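PDB 5M2A: beta subunit of photoactivated adenylyl cyclase from Beggiatoa sp. PS, which uses its flavin-binding BLUF sensor to sense blue light and, when activated, catalyses the formation of cyclic AMP from ATP. Local coordinates for residues A[312-317]-A[323-328]; A[192-197]-A[218-223]; A[242-247]-A[343-348]. One frame throughout, in Å; residues are numbered along the deposited sequence. Where two conformers were deposited one is given.

Contact 1: residues A[312-317]-A[323-328]; sequences LGAHQV and AIEVYT
The two segments belong to the beta hairpin of strands 309-315 and 324-329 in the cyclase domain, and they run antiparallel. His315 and Ile324 are a hydrogen-bonded pair. His315 N donates to Ile324 O at 3.0 Å, and Ile324 N returns a nearly straight bond to His315 O. Ala314 and Glu325 form the next, non-hydrogen-bonded pair, where Ala314 CA lies 3.4 Å from Ile324 O in a CA-H...O contact. Beyond them the strand holds a beta bulge. Leu312 and Gly313 both face Val326: Leu312 N binds Val326 O at 2.8 Å, and Val326 N binds Gly313 O at 3.0 Å. Gly313 is the second bulge residue, and its positive phi (81°) belongs to the distorted backbone there.

A chi1 of -61° keeps His315 CG beside its backbone N, and the ring lies back along its own strand. His315 NE2 donates to Leu312 O, the carbonyl of the first bulge residue, at 2.8 Å, and that oxygen lies close to the ring plane. The same ring sets His315 CD2 3.5 Å from Val326 CG2, the two side chains running roughly perpendicular. At the end of the bulge, Leu312 CD1 rests on Thr328 CG2 at 3.6 Å. Val317 CG2 meets Ile324 CD1 near the turn. Glu325 is bent at chi2, so its carboxylate folds over the other strand. Glu325 OE2 comes to 3.2 Å from Ala314 CB, while OE1 is hydrogen-bonded to Asn311.

Ala314 and Glu325 share one face of the hairpin. The face carrying His315 and Ile324 is packed on helix 274-285, where His315 meets Leu285, Ile324 meets Val278 and Val326 meets Leu282. Strand 293-296 continues the sheet beside 324-329, and Tyr327 pairs there with Phe295 through the backbone.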
ATOM      1  N   LEU A 312      11.916  32.718   0.421  1.00 28.32           N
ATOM      2  CA  LEU A 312      12.735  32.335  -0.718  1.00 32.11           C
ATOM      3  C   LEU A 312      12.141  32.793  -2.045  1.00 32.24           C
ATOM      4  O   LEU A 312      12.533  32.285  -3.101  1.00 37.33           O
ATOM      5  CB  LEU A 312      12.947  30.820  -0.716  1.00 28.62           C
ATOM      6  CG  LEU A 312      13.643  30.322   0.551  1.00 26.11           C
ATOM      7  CD1 LEU A 312      13.774  28.810   0.545  1.00 23.81           C
ATOM      8  CD2 LEU A 312      15.014  30.984   0.679  1.00 31.19           C
ATOM      9  N   GLY A 313      11.189  33.725  -2.008  1.00 34.95           N
ATOM     10  CA  GLY A 313      10.661  34.327  -3.216  1.00 33.76           C
ATOM     11  C   GLY A 313       9.612  33.465  -3.894  1.00 38.93           C
ATOM     12  O   GLY A 313       9.304  32.347  -3.482  1.00 37.01           O
ATOM     13  N   ALA A 314       9.047  34.015  -4.965  1.00 41.10           N
ATOM     14  CA  ALA A 314       8.033  33.308  -5.733  1.00 41.69           C
ATOM     15  C   ALA A 314       8.678  32.366  -6.741  1.00 44.89           C
ATOM     16  O   ALA A 314       9.654  32.719  -7.410  1.00 54.39           O
ATOM     17  CB  ALA A 314       7.113  34.299  -6.450  1.00 42.36           C
ATOM     18  N   HIS A 315       8.125  31.157  -6.841  1.00 43.06           N
ATOM     19  CA  HIS A 315       8.552  30.154  -7.804  1.00 44.78           C
ATOM     20  C   HIS A 315       7.319  29.551  -8.460  1.00 53.26           C
ATOM     21  O   HIS A 315       6.264  29.427  -7.831  1.00 48.55           O
ATOM     22  CB  HIS A 315       9.387  29.050  -7.139  1.00 40.85           C
ATOM     23  CG  HIS A 315      10.641  29.548  -6.494  1.00 38.87           C
ATOM     24  ND1 HIS A 315      11.882  29.409  -7.075  1.00 43.78           N
ATOM     25  CD2 HIS A 315      10.843  30.195  -5.321  1.00 37.37           C
ATOM     26  CE1 HIS A 315      12.797  29.943  -6.284  1.00 44.77           C
ATOM     27  NE2 HIS A 315      12.192  30.428  -5.215  1.00 40.19           N
ATOM     28  N   GLN A 316       7.452  29.173  -9.730  1.00 65.50           N
ATOM     29  CA  GLN A 316       6.327  28.646 -10.493  1.00 71.75           C
ATOM     30  C   GLN A 316       6.250  27.127 -10.387  1.00 71.00           C
ATOM     31  O   GLN A 316       7.274  26.440 -10.344  1.00 75.18           O
ATOM     32  CB  GLN A 316       6.426  29.058 -11.962  1.00 77.08           C
ATOM     33  CG  GLN A 316       5.478  30.182 -12.370  1.00 81.96           C
ATOM     34  CD  GLN A 316       4.029  29.720 -12.522  1.00 86.59           C
ATOM     35  OE1 GLN A 316       3.532  28.910 -11.741  1.00 89.78           O
ATOM     36  NE2 GLN A 316       3.352  30.231 -13.540  1.00 89.42           N
ATOM     37  N   VAL A 317       5.023  26.612 -10.360  1.00 70.46           N
ATOM     38  CA  VAL A 317       4.755  25.187 -10.199  1.00 71.30           C
ATOM     39  C   VAL A 317       3.992  24.700 -11.423  1.00 72.42           C
ATOM     40  O   VAL A 317       2.896  25.194 -11.716  1.00 70.80           O
ATOM     41  CB  VAL A 317       3.963  24.899  -8.913  1.00 68.25           C
ATOM     42  CG1 VAL A 317       3.518  23.448  -8.878  1.00 70.81           C
ATOM     43  CG2 VAL A 317       4.798  25.236  -7.689  1.00 64.67           C
ATOM     44  N   ALA A 323       2.632  31.573  -9.766  1.00 64.64           N
ATOM     45  CA  ALA A 323       3.738  31.243  -8.881  1.00 62.53           C
ATOM     46  C   ALA A 323       3.292  31.295  -7.423  1.00 62.07           C
ATOM     47  O   ALA A 323       2.303  31.939  -7.064  1.00 67.74           O
ATOM     48  CB  ALA A 323       4.911  32.196  -9.111  1.00 62.55           C
ATOM     49  N   ILE A 324       4.041  30.596  -6.573  1.00 53.32           N
ATOM     50  CA  ILE A 324       3.739  30.503  -5.151  1.00 44.02           C
ATOM     51  C   ILE A 324       4.950  30.966  -4.351  1.00 37.75           C
ATOM     52  O   ILE A 324       6.102  30.716  -4.724  1.00 35.89           O
ATOM     53  CB  ILE A 324       3.345  29.070  -4.742  1.00 49.73           C
ATOM     54  CG1 ILE A 324       4.460  28.096  -5.128  1.00 46.24           C
ATOM     55  CG2 ILE A 324       2.027  28.665  -5.382  1.00 58.78           C
ATOM     56  CD1 ILE A 324       4.460  26.831  -4.316  1.00 51.72           C
ATOM     57  N   GLU A 325       4.678  31.639  -3.236  1.00 37.34           N
ATOM     58  CA  GLU A 325       5.733  32.036  -2.315  1.00 34.24           C
ATOM     59  C   GLU A 325       6.322  30.803  -1.648  1.00 27.44           C
ATOM     60  O   GLU A 325       5.589  29.944  -1.152  1.00 27.57           O
ATOM     61  CB  GLU A 325       5.186  32.990  -1.255  1.00 45.93           C
ATOM     62  CG  GLU A 325       5.009  34.407  -1.746  1.00 59.37           C
ATOM     63  CD  GLU A 325       6.312  35.002  -2.248  1.00 66.46           C
ATOM     64  OE1 GLU A 325       7.247  35.173  -1.438  1.00 67.73           O
ATOM     65  OE2 GLU A 325       6.407  35.288  -3.460  1.00 71.72           O
ATOM     66  N   VAL A 326       7.647  30.712  -1.633  1.00 23.77           N
ATOM     67  CA  VAL A 326       8.344  29.599  -0.995  1.00 24.28           C
ATOM     68  C   VAL A 326       9.013  30.109   0.270  1.00 24.16           C
ATOM     69  O   VAL A 326       9.620  31.185   0.270  1.00 25.79           O
ATOM     70  CB  VAL A 326       9.377  28.959  -1.934  1.00 27.97           C
ATOM     71  CG1 VAL A 326      10.102  27.825  -1.209  1.00 23.59           C
ATOM     72  CG2 VAL A 326       8.687  28.463  -3.188  1.00 33.28           C
ATOM     73  N   TYR A 327       8.896  29.338   1.343  1.00 23.46           N
ATOM     74  CA  TYR A 327       9.507  29.666   2.616  1.00 22.75           C
ATOM     75  C   TYR A 327      10.367  28.509   3.094  1.00 18.35           C
ATOM     76  O   TYR A 327      10.249  27.378   2.628  1.00 17.44           O
ATOM     77  CB  TYR A 327       8.455  29.970   3.689  1.00 24.47           C
ATOM     78  CG  TYR A 327       7.697  31.243   3.462  1.00 26.00           C
ATOM     79  CD1 TYR A 327       6.535  31.260   2.695  1.00 31.89           C
ATOM     80  CD2 TYR A 327       8.145  32.434   4.007  1.00 30.40           C
ATOM     81  CE1 TYR A 327       5.841  32.443   2.482  1.00 35.13           C
ATOM     82  CE2 TYR A 327       7.462  33.612   3.800  1.00 34.49           C
ATOM     83  CZ  TYR A 327       6.314  33.609   3.042  1.00 41.13           C
ATOM     84  OH  TYR A 327       5.644  34.794   2.845  1.00 47.48           O
ATOM     85  N   THR A 328      11.207  28.819   4.071  1.00 20.74           N
ATOM     86  CA  THR A 328      11.966  27.828   4.803  1.00 21.06           C
ATOM     87  C   THR A 328      12.157  28.351   6.218  1.00 20.13           C
ATOM     88  O   THR A 328      11.609  29.394   6.592  1.00 21.51           O
ATOM     89  CB  THR A 328      13.296  27.533   4.101  1.00 18.61           C
ATOM     90  OG1 THR A 328      13.944  26.438   4.760  1.00 22.57           O
ATOM     91  CG2 THR A 328      14.208  28.749   4.141  1.00 19.58           C
TER

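Contact 2: residues A[192-197]-A[218-223]; sequences SAYGGE and AIRTSL
The Tyr194 ring lies with one face on the backbone of helix 215-235. Thr221 N sits 4.0 Å above the Tyr194 ring plane, over its centre, and Arg220 C is on the same face, displaced toward the rim. Tyr194 stands where helix 173-193 ends in a Schellman motif. Gly195, with positive phi, is the C-prime residue. Gly195 N binds Ser192 O at 3.1 Å, and Gly196 N binds the carbonyl oxygen of the residue before Ser192. The chain then turns toward strand 197-202, which Glu197 begins.

At the phenol end, Arg220 CB comes to 3.6 Å from Tyr194 CE1, with CZ and OH close by. The arginine chain is extended and roughly perpendicular to the tyrosine. Its guanidinium plane is tilted 30° from the ring, but the group leads away and forms no stack.

The contact thus ties the end of one helix to the side of another in the cyclase domain. On its other side helix 215-235 packs on the sheet: Ala218 touches Ile155, and Ser222 touches Leu251.

Tyr194 chi1 (-80°) lays the ring obliquely over the helix, with the hydroxyl toward its C-terminal end. There the hydroxyl is hydrogen-bonded to Asp224, which fixes the far end of the side chain. At the near end Thr221 OG1, already hydrogen-bonded to Ala217 O, sits 3.2 Å from Tyr194 CB and 3.3 Å from its CG.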
ATOM      1  N   SER A 192       6.038   9.200  12.172  1.00 15.86           N
ATOM      2  CA  SER A 192       5.033   8.569  13.025  1.00 16.96           C
ATOM      3  C   SER A 192       5.161   9.021  14.476  1.00 23.71           C
ATOM      4  O   SER A 192       4.157   9.115  15.195  1.00 21.47           O
ATOM      5  CB  SER A 192       5.156   7.044  12.925  1.00 25.12           C
ATOM      6  OG  SER A 192       5.018   6.628  11.572  1.00 29.59           O
ATOM      7  N   ALA A 193       6.386   9.305  14.925  1.00 22.91           N
ATOM      8  CA  ALA A 193       6.575   9.819  16.279  1.00 24.37           C
ATOM      9  C   ALA A 193       5.914  11.178  16.459  1.00 24.39           C
ATOM     10  O   ALA A 193       5.432  11.494  17.554  1.00 21.89           O
ATOM     11  CB  ALA A 193       8.063   9.922  16.604  1.00 25.61           C
ATOM     12  N   TYR A 194       5.886  11.992  15.407  1.00 18.87           N
ATOM     13  CA  TYR A 194       5.266  13.305  15.474  1.00 17.65           C
ATOM     14  C   TYR A 194       3.784  13.272  15.108  1.00 24.38           C
ATOM     15  O   TYR A 194       3.168  14.331  14.982  1.00 20.94           O
ATOM     16  CB  TYR A 194       6.016  14.295  14.568  1.00 18.17           C
ATOM     17  CG  TYR A 194       7.293  14.840  15.182  1.00 22.36           C
ATOM     18  CD1 TYR A 194       7.263  15.944  16.022  1.00 24.88           C
ATOM     19  CD2 TYR A 194       8.527  14.251  14.917  1.00 24.21           C
ATOM     20  CE1 TYR A 194       8.429  16.452  16.584  1.00 24.92           C
ATOM     21  CE2 TYR A 194       9.685  14.753  15.463  1.00 21.71           C
ATOM     22  CZ  TYR A 194       9.636  15.852  16.294  1.00 21.87           C
ATOM     23  OH  TYR A 194      10.791  16.345  16.848  1.00 23.41           O
ATOM     24  N   GLY A 195       3.205  12.083  14.930  1.00 24.83           N
ATOM     25  CA  GLY A 195       1.795  11.958  14.650  1.00 28.99           C
ATOM     26  C   GLY A 195       1.409  12.078  13.194  1.00 23.35           C
ATOM     27  O   GLY A 195       0.211  12.077  12.894  1.00 22.58           O
ATOM     28  N   GLY A 196       2.374  12.197  12.286  1.00 17.55           N
ATOM     29  CA  GLY A 196       2.072  12.175  10.870  1.00 17.89           C
ATOM     30  C   GLY A 196       1.674  10.790  10.405  1.00 23.36           C
ATOM     31  O   GLY A 196       1.859   9.787  11.104  1.00 20.68           O
ATOM     32  N   GLU A 197       1.088  10.735   9.208  1.00 19.78           N
ATOM     33  CA  GLU A 197       0.639   9.479   8.615  1.00 19.11           C
ATOM     34  C   GLU A 197       1.387   9.269   7.309  1.00 18.38           C
ATOM     35  O   GLU A 197       1.156   9.997   6.338  1.00 20.49           O
ATOM     36  CB  GLU A 197      -0.871   9.485   8.384  1.00 25.01           C
ATOM     37  CG  GLU A 197      -1.668   9.666   9.668  1.00 27.50           C
ATOM     38  CD  GLU A 197      -3.175   9.581   9.455  1.00 34.58           C
ATOM     39  OE1 GLU A 197      -3.864   9.031  10.341  1.00 39.00           O
ATOM     40  OE2 GLU A 197      -3.675  10.065   8.412  1.00 29.79           O
ATOM     41  N   ALA A 218       5.326  19.079  11.691  1.00 16.34           N
ATOM     42  CA  ALA A 218       5.805  18.832  10.331  1.00 14.49           C
ATOM     43  C   ALA A 218       7.197  19.422  10.103  1.00 17.10           C
ATOM     44  O   ALA A 218       8.053  18.797   9.455  1.00 17.43           O
ATOM     45  CB  ALA A 218       4.805  19.410   9.331  1.00 15.56           C
ATOM     46  N   ILE A 219       7.436  20.633  10.602  1.00 18.49           N
ATOM     47  CA  ILE A 219       8.759  21.244  10.474  0.53 17.49           C
ATOM     48  C   ILE A 219       9.777  20.466  11.301  1.00 17.83           C
ATOM     49  O   ILE A 219      10.880  20.160  10.837  1.00 16.08           O
ATOM     50  CB  ILE A 219       8.704  22.722  10.900  0.53 21.02           C
ATOM     51  CG1 ILE A 219       7.693  23.486  10.042  0.53 19.82           C
ATOM     52  CG2 ILE A 219      10.097  23.358  10.850  0.53 19.79           C
ATOM     53  CD1 ILE A 219       8.080  23.571   8.601  0.53 22.31           C
ATOM     54  N   ARG A 220       9.417  20.150  12.550  1.00 16.17           N
ATOM     55  CA  ARG A 220      10.316  19.397  13.430  1.00 17.33           C
ATOM     56  C   ARG A 220      10.628  18.017  12.860  1.00 18.61           C
ATOM     57  O   ARG A 220      11.770  17.540  12.947  1.00 20.20           O
ATOM     58  CB  ARG A 220       9.691  19.272  14.825  1.00 19.23           C
ATOM     59  CG  ARG A 220       9.578  20.588  15.530  1.00 16.30           C
ATOM     60  CD  ARG A 220       8.818  20.493  16.853  1.00 17.40           C
ATOM     61  NE  ARG A 220       8.847  21.801  17.502  1.00 22.23           N
ATOM     62  CZ  ARG A 220       7.837  22.307  18.203  1.00 24.16           C
ATOM     63  NH1 ARG A 220       6.721  21.610  18.336  1.00 24.37           N
ATOM     64  NH2 ARG A 220       7.937  23.505  18.764  1.00 22.81           N
ATOM     65  N   THR A 221       9.614  17.339  12.325  1.00 20.36           N
ATOM     66  CA  THR A 221       9.849  16.093  11.610  1.00 19.07           C
ATOM     67  C   THR A 221      10.940  16.263  10.564  1.00 17.85           C
ATOM     68  O   THR A 221      11.904  15.488  10.509  1.00 16.49           O
ATOM     69  CB  THR A 221       8.553  15.645  10.941  1.00 18.96           C
ATOM     70  OG1 THR A 221       7.623  15.215  11.940  1.00 17.65           O
ATOM     71  CG2 THR A 221       8.830  14.505   9.976  1.00 20.09           C
ATOM     72  N   SER A 222      10.781  17.270   9.710  1.00 15.44           N
ATOM     73  CA  SER A 222      11.723  17.492   8.617  1.00 15.45           C
ATOM     74  C   SER A 222      13.129  17.751   9.141  1.00 14.44           C
ATOM     75  O   SER A 222      14.114  17.216   8.615  1.00 16.94           O
ATOM     76  CB  SER A 222      11.234  18.667   7.767  1.00 19.12           C
ATOM     77  OG  SER A 222       9.912  18.408   7.312  1.00 17.25           O
ATOM     78  N   LEU A 223      13.254  18.626  10.143  1.00 16.44           N
ATOM     79  CA  LEU A 223      14.579  18.919  10.690  1.00 17.65           C
ATOM     80  C   LEU A 223      15.176  17.701  11.381  1.00 18.47           C
ATOM     81  O   LEU A 223      16.386  17.460  11.300  1.00 17.80           O
ATOM     82  CB  LEU A 223      14.492  20.091  11.667  1.00 15.71           C
ATOM     83  CG  LEU A 223      13.956  21.370  11.035  1.00 21.05           C
ATOM     84  CD1 LEU A 223      13.669  22.411  12.122  1.00 20.18           C
ATOM     85  CD2 LEU A 223      14.952  21.902  10.013  1.00 17.61           C
TER

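Contact 3: residues A[242-247]-A[343-348]; sequences LHLLYT and QLIRQT
Ile345 is the first residue of helix segment 343-348 to touch segment 242-247, which leads into strand 247-258. Its CG1 branch points opposite its own carbonyl (chi1 -67°), and the extended chain carries CD1 toward that segment. Ile345 CD1 ends 3.6 Å from Leu244 O. Further back, Ile345 CG1 lies 4.1 Å from Leu244 CG, and the two side chains lie alongside, pointing opposite ways. Ile345 CD1 also reaches the Tyr246 ring, at 4.2 Å from Tyr246 CD1. Arg346 leaves the helix away from 242-247 and forms a salt bridge with Glu169 of helix 164-170.

One turn on, Thr348 meets Leu244 tip to tip. Thr348 CG2 is 4.0 Å from Leu244 CD1 and almost as near CD2, so the methyl group faces the fork of the leucine. The Leu244 chi2 of 13° is nearly eclipsed, which suggests some strain. Thr348 OG1 turns back to its own helix and donates to Leu344 O at 2.7 Å, from above the carbonyl plane. Thr348 N reaches that oxygen from the opposite face. The side-chain packing is apolar, apart from the Ile345 methyl against Leu244 O.

Around this patch, Tyr246 has a cation-pi contact with Arg233 of helix 215-235 and an edge-to-face contact with Tyr336. The Tyr246 side chain is about 10 Å from the bound magnesium ion. Its backbone is hydrogen-bonded to Leu162, and Ile345 packs on Leu167 of helix 164-170.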
ATOM      1  N   LEU A 242      25.863   4.816   3.122  1.00 18.74           N
ATOM      2  CA  LEU A 242      25.165   5.729   4.029  1.00 18.65           C
ATOM      3  C   LEU A 242      25.960   7.005   4.300  1.00 17.75           C
ATOM      4  O   LEU A 242      25.371   8.013   4.711  1.00 19.22           O
ATOM      5  CB  LEU A 242      24.862   5.028   5.347  1.00 19.12           C
ATOM      6  CG  LEU A 242      23.872   3.874   5.199  1.00 19.37           C
ATOM      7  CD1 LEU A 242      23.703   3.123   6.531  1.00 18.17           C
ATOM      8  CD2 LEU A 242      22.525   4.390   4.659  1.00 20.95           C
ATOM      9  N   HIS A 243      27.271   6.992   4.061  1.00 18.80           N
ATOM     10  CA  HIS A 243      28.083   8.196   4.213  1.00 19.62           C
ATOM     11  C   HIS A 243      27.684   9.281   3.223  1.00 25.06           C
ATOM     12  O   HIS A 243      28.109  10.433   3.377  1.00 23.62           O
ATOM     13  CB  HIS A 243      29.566   7.848   4.044  1.00 27.06           C
ATOM     14  CG  HIS A 243      30.487   9.017   4.210  1.00 40.39           C
ATOM     15  ND1 HIS A 243      30.505   9.791   5.350  1.00 43.98           N
ATOM     16  CD2 HIS A 243      31.411   9.552   3.376  1.00 45.75           C
ATOM     17  CE1 HIS A 243      31.405  10.751   5.215  1.00 48.92           C
ATOM     18  NE2 HIS A 243      31.968  10.628   4.026  1.00 50.46           N
ATOM     19  N   LEU A 244      26.873   8.933   2.218  1.00 22.74           N
ATOM     20  CA  LEU A 244      26.541   9.825   1.113  1.00 24.90           C
ATOM     21  C   LEU A 244      25.070  10.193   1.084  1.00 20.75           C
ATOM     22  O   LEU A 244      24.589  10.654   0.045  1.00 20.10           O
ATOM     23  CB  LEU A 244      26.901   9.189  -0.231  1.00 25.74           C
ATOM     24  CG  LEU A 244      28.291   9.202  -0.860  1.00 33.71           C
ATOM     25  CD1 LEU A 244      29.401   9.627   0.084  1.00 33.88           C
ATOM     26  CD2 LEU A 244      28.546   7.837  -1.463  1.00 28.00           C
ATOM     27  N   LEU A 245      24.342   9.983   2.190  1.00 21.92           N
ATOM     28  CA  LEU A 245      22.885  10.082   2.210  1.00 18.00           C
ATOM     29  C   LEU A 245      22.443  11.452   2.732  1.00 21.72           C
ATOM     30  O   LEU A 245      22.658  11.786   3.908  1.00 19.53           O
ATOM     31  CB  LEU A 245      22.285   8.940   3.040  1.00 18.42           C
ATOM     32  CG  LEU A 245      20.770   8.910   3.289  1.00 19.08           C
ATOM     33  CD1 LEU A 245      19.980   8.865   1.991  1.00 17.96           C
ATOM     34  CD2 LEU A 245      20.399   7.716   4.188  1.00 20.28           C
ATOM     35  N   TYR A 246      21.810  12.224   1.846  1.00 17.87           N
ATOM     36  CA  TYR A 246      21.213  13.521   2.115  1.00 18.47           C
ATOM     37  C   TYR A 246      19.767  13.524   1.639  1.00 17.50           C
ATOM     38  O   TYR A 246      19.377  12.756   0.754  1.00 17.61           O
ATOM     39  CB  TYR A 246      21.950  14.653   1.393  1.00 20.53           C
ATOM     40  CG  TYR A 246      23.415  14.756   1.696  1.00 20.52           C
ATOM     41  CD1 TYR A 246      24.316  13.833   1.182  1.00 18.18           C
ATOM     42  CD2 TYR A 246      23.909  15.813   2.454  1.00 25.17           C
ATOM     43  CE1 TYR A 246      25.663  13.934   1.437  1.00 18.79           C
ATOM     44  CE2 TYR A 246      25.260  15.925   2.713  1.00 23.74           C
ATOM     45  CZ  TYR A 246      26.129  14.982   2.208  1.00 29.63           C
ATOM     46  OH  TYR A 246      27.469  15.101   2.471  1.00 28.88           O
ATOM     47  N   THR A 247      18.971  14.425   2.196  1.00 16.43           N
ATOM     48  CA  THR A 247      17.575  14.496   1.798  1.00 18.18           C
ATOM     49  C   THR A 247      17.200  15.935   1.475  1.00 21.31           C
ATOM     50  O   THR A 247      17.870  16.885   1.887  1.00 20.29           O
ATOM     51  CB  THR A 247      16.654  13.921   2.896  1.00 17.19           C
ATOM     52  OG1 THR A 247      15.326  13.753   2.383  1.00 16.60           O
ATOM     53  CG2 THR A 247      16.618  14.821   4.107  1.00 21.60           C
ATOM     54  N   GLN A 343      28.681  16.409  -6.764  1.00 32.28           N
ATOM     55  CA  GLN A 343      29.953  16.071  -7.404  1.00 35.44           C
ATOM     56  C   GLN A 343      30.798  15.166  -6.516  1.00 32.15           C
ATOM     57  O   GLN A 343      31.490  14.265  -7.010  1.00 34.14           O
ATOM     58  CB  GLN A 343      30.750  17.340  -7.717  1.00 43.76           C
ATOM     59  CG  GLN A 343      30.124  18.324  -8.682  1.00 50.50           C
ATOM     60  CD  GLN A 343      30.953  19.600  -8.785  1.00 60.25           C
ATOM     61  OE1 GLN A 343      32.091  19.651  -8.313  1.00 65.53           O
ATOM     62  NE2 GLN A 343      30.383  20.634  -9.393  1.00 61.68           N
ATOM     63  N   LEU A 344      30.806  15.439  -5.209  1.00 35.67           N
ATOM     64  CA  LEU A 344      31.513  14.588  -4.261  1.00 39.31           C
ATOM     65  C   LEU A 344      30.928  13.181  -4.246  1.00 36.66           C
ATOM     66  O   LEU A 344      31.663  12.193  -4.171  1.00 39.37           O
ATOM     67  CB  LEU A 344      31.446  15.203  -2.864  1.00 41.08           C
ATOM     68  CG  LEU A 344      31.995  14.347  -1.722  1.00 47.26           C
ATOM     69  CD1 LEU A 344      33.520  14.388  -1.730  1.00 52.97           C
ATOM     70  CD2 LEU A 344      31.442  14.808  -0.391  1.00 48.13           C
ATOM     71  N   ILE A 345      29.603  13.071  -4.312  1.00 31.34           N
ATOM     72  CA  ILE A 345      28.969  11.755  -4.340  1.00 31.42           C
ATOM     73  C   ILE A 345      29.437  10.966  -5.559  1.00 38.02           C
ATOM     74  O   ILE A 345      29.898   9.822  -5.443  1.00 36.04           O
ATOM     75  CB  ILE A 345      27.438  11.915  -4.287  1.00 25.90           C
ATOM     76  CG1 ILE A 345      27.057  12.478  -2.916  1.00 24.37           C
ATOM     77  CG2 ILE A 345      26.742  10.600  -4.580  1.00 27.34           C
ATOM     78  CD1 ILE A 345      25.571  12.801  -2.732  1.00 24.32           C
ATOM     79  N   ARG A 346      29.396  11.587  -6.738  1.00 35.02           N
ATOM     80  CA  ARG A 346      29.857  10.906  -7.940  1.00 38.19           C
ATOM     81  C   ARG A 346      31.342  10.560  -7.847  1.00 41.44           C
ATOM     82  O   ARG A 346      31.750   9.445  -8.187  1.00 43.81           O
ATOM     83  CB  ARG A 346      29.574  11.764  -9.173  1.00 35.84           C
ATOM     84  CG  ARG A 346      30.165  11.204 -10.457  1.00 44.27           C
ATOM     85  CD  ARG A 346      29.570  11.879 -11.680  1.00 52.42           C
ATOM     86  NE  ARG A 346      28.135  11.627 -11.782  1.00 55.48           N
ATOM     87  CZ  ARG A 346      27.605  10.536 -12.322  1.00 60.23           C
ATOM     88  NH1 ARG A 346      28.391   9.589 -12.812  1.00 63.20           N
ATOM     89  NH2 ARG A 346      26.288  10.390 -12.369  1.00 61.61           N
ATOM     90  N   GLN A 347      32.164  11.494  -7.367  1.00 41.41           N
ATOM     91  CA  GLN A 347      33.597  11.235  -7.287  1.00 43.97           C
ATOM     92  C   GLN A 347      33.918  10.185  -6.226  1.00 39.35           C
ATOM     93  O   GLN A 347      34.840   9.380  -6.402  1.00 40.64           O
ATOM     94  CB  GLN A 347      34.351  12.538  -7.019  1.00 46.06           C
ATOM     95  CG  GLN A 347      34.395  13.463  -8.225  1.00 56.93           C
ATOM     96  CD  GLN A 347      35.207  14.721  -7.975  1.00 64.46           C
ATOM     97  OE1 GLN A 347      35.151  15.307  -6.894  1.00 68.89           O
ATOM     98  NE2 GLN A 347      35.968  15.141  -8.977  1.00 67.97           N
ATOM     99  N   THR A 348      33.179  10.180  -5.114  1.00 33.97           N
ATOM    100  CA  THR A 348      33.372   9.135  -4.112  1.00 39.82           C
ATOM    101  C   THR A 348      33.082   7.758  -4.700  1.00 38.97           C
ATOM    102  O   THR A 348      33.793   6.785  -4.418  1.00 39.58           O
ATOM    103  CB  THR A 348      32.480   9.396  -2.895  1.00 41.10           C
ATOM    104  OG1 THR A 348      32.861  10.632  -2.279  1.00 39.86           O
ATOM    105  CG2 THR A 348      32.611   8.272  -1.877  1.00 42.62           C
TER

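Overall arrangement
From the N terminus, the chain first passes through the flavin-binding sensor; all three contacts lie later in the chain. Contact 2 then closes a loop between helices 173-193 and 215-235. That loop holds the hairpin of strands 197-202 and 205-211, with the magnesium ligand Asp204 between them. Contact 3 opens after contact 2 has closed. Its loop, from 242-247 to 343-348, spans the rest of the large sheet and brings helix 338-349 back to the start of strand 247-258. Contact 1 is nested inside that loop, as a short hairpin at the sheet's edge. The contacts do not touch; their centres lie 22 to 27 Å apart.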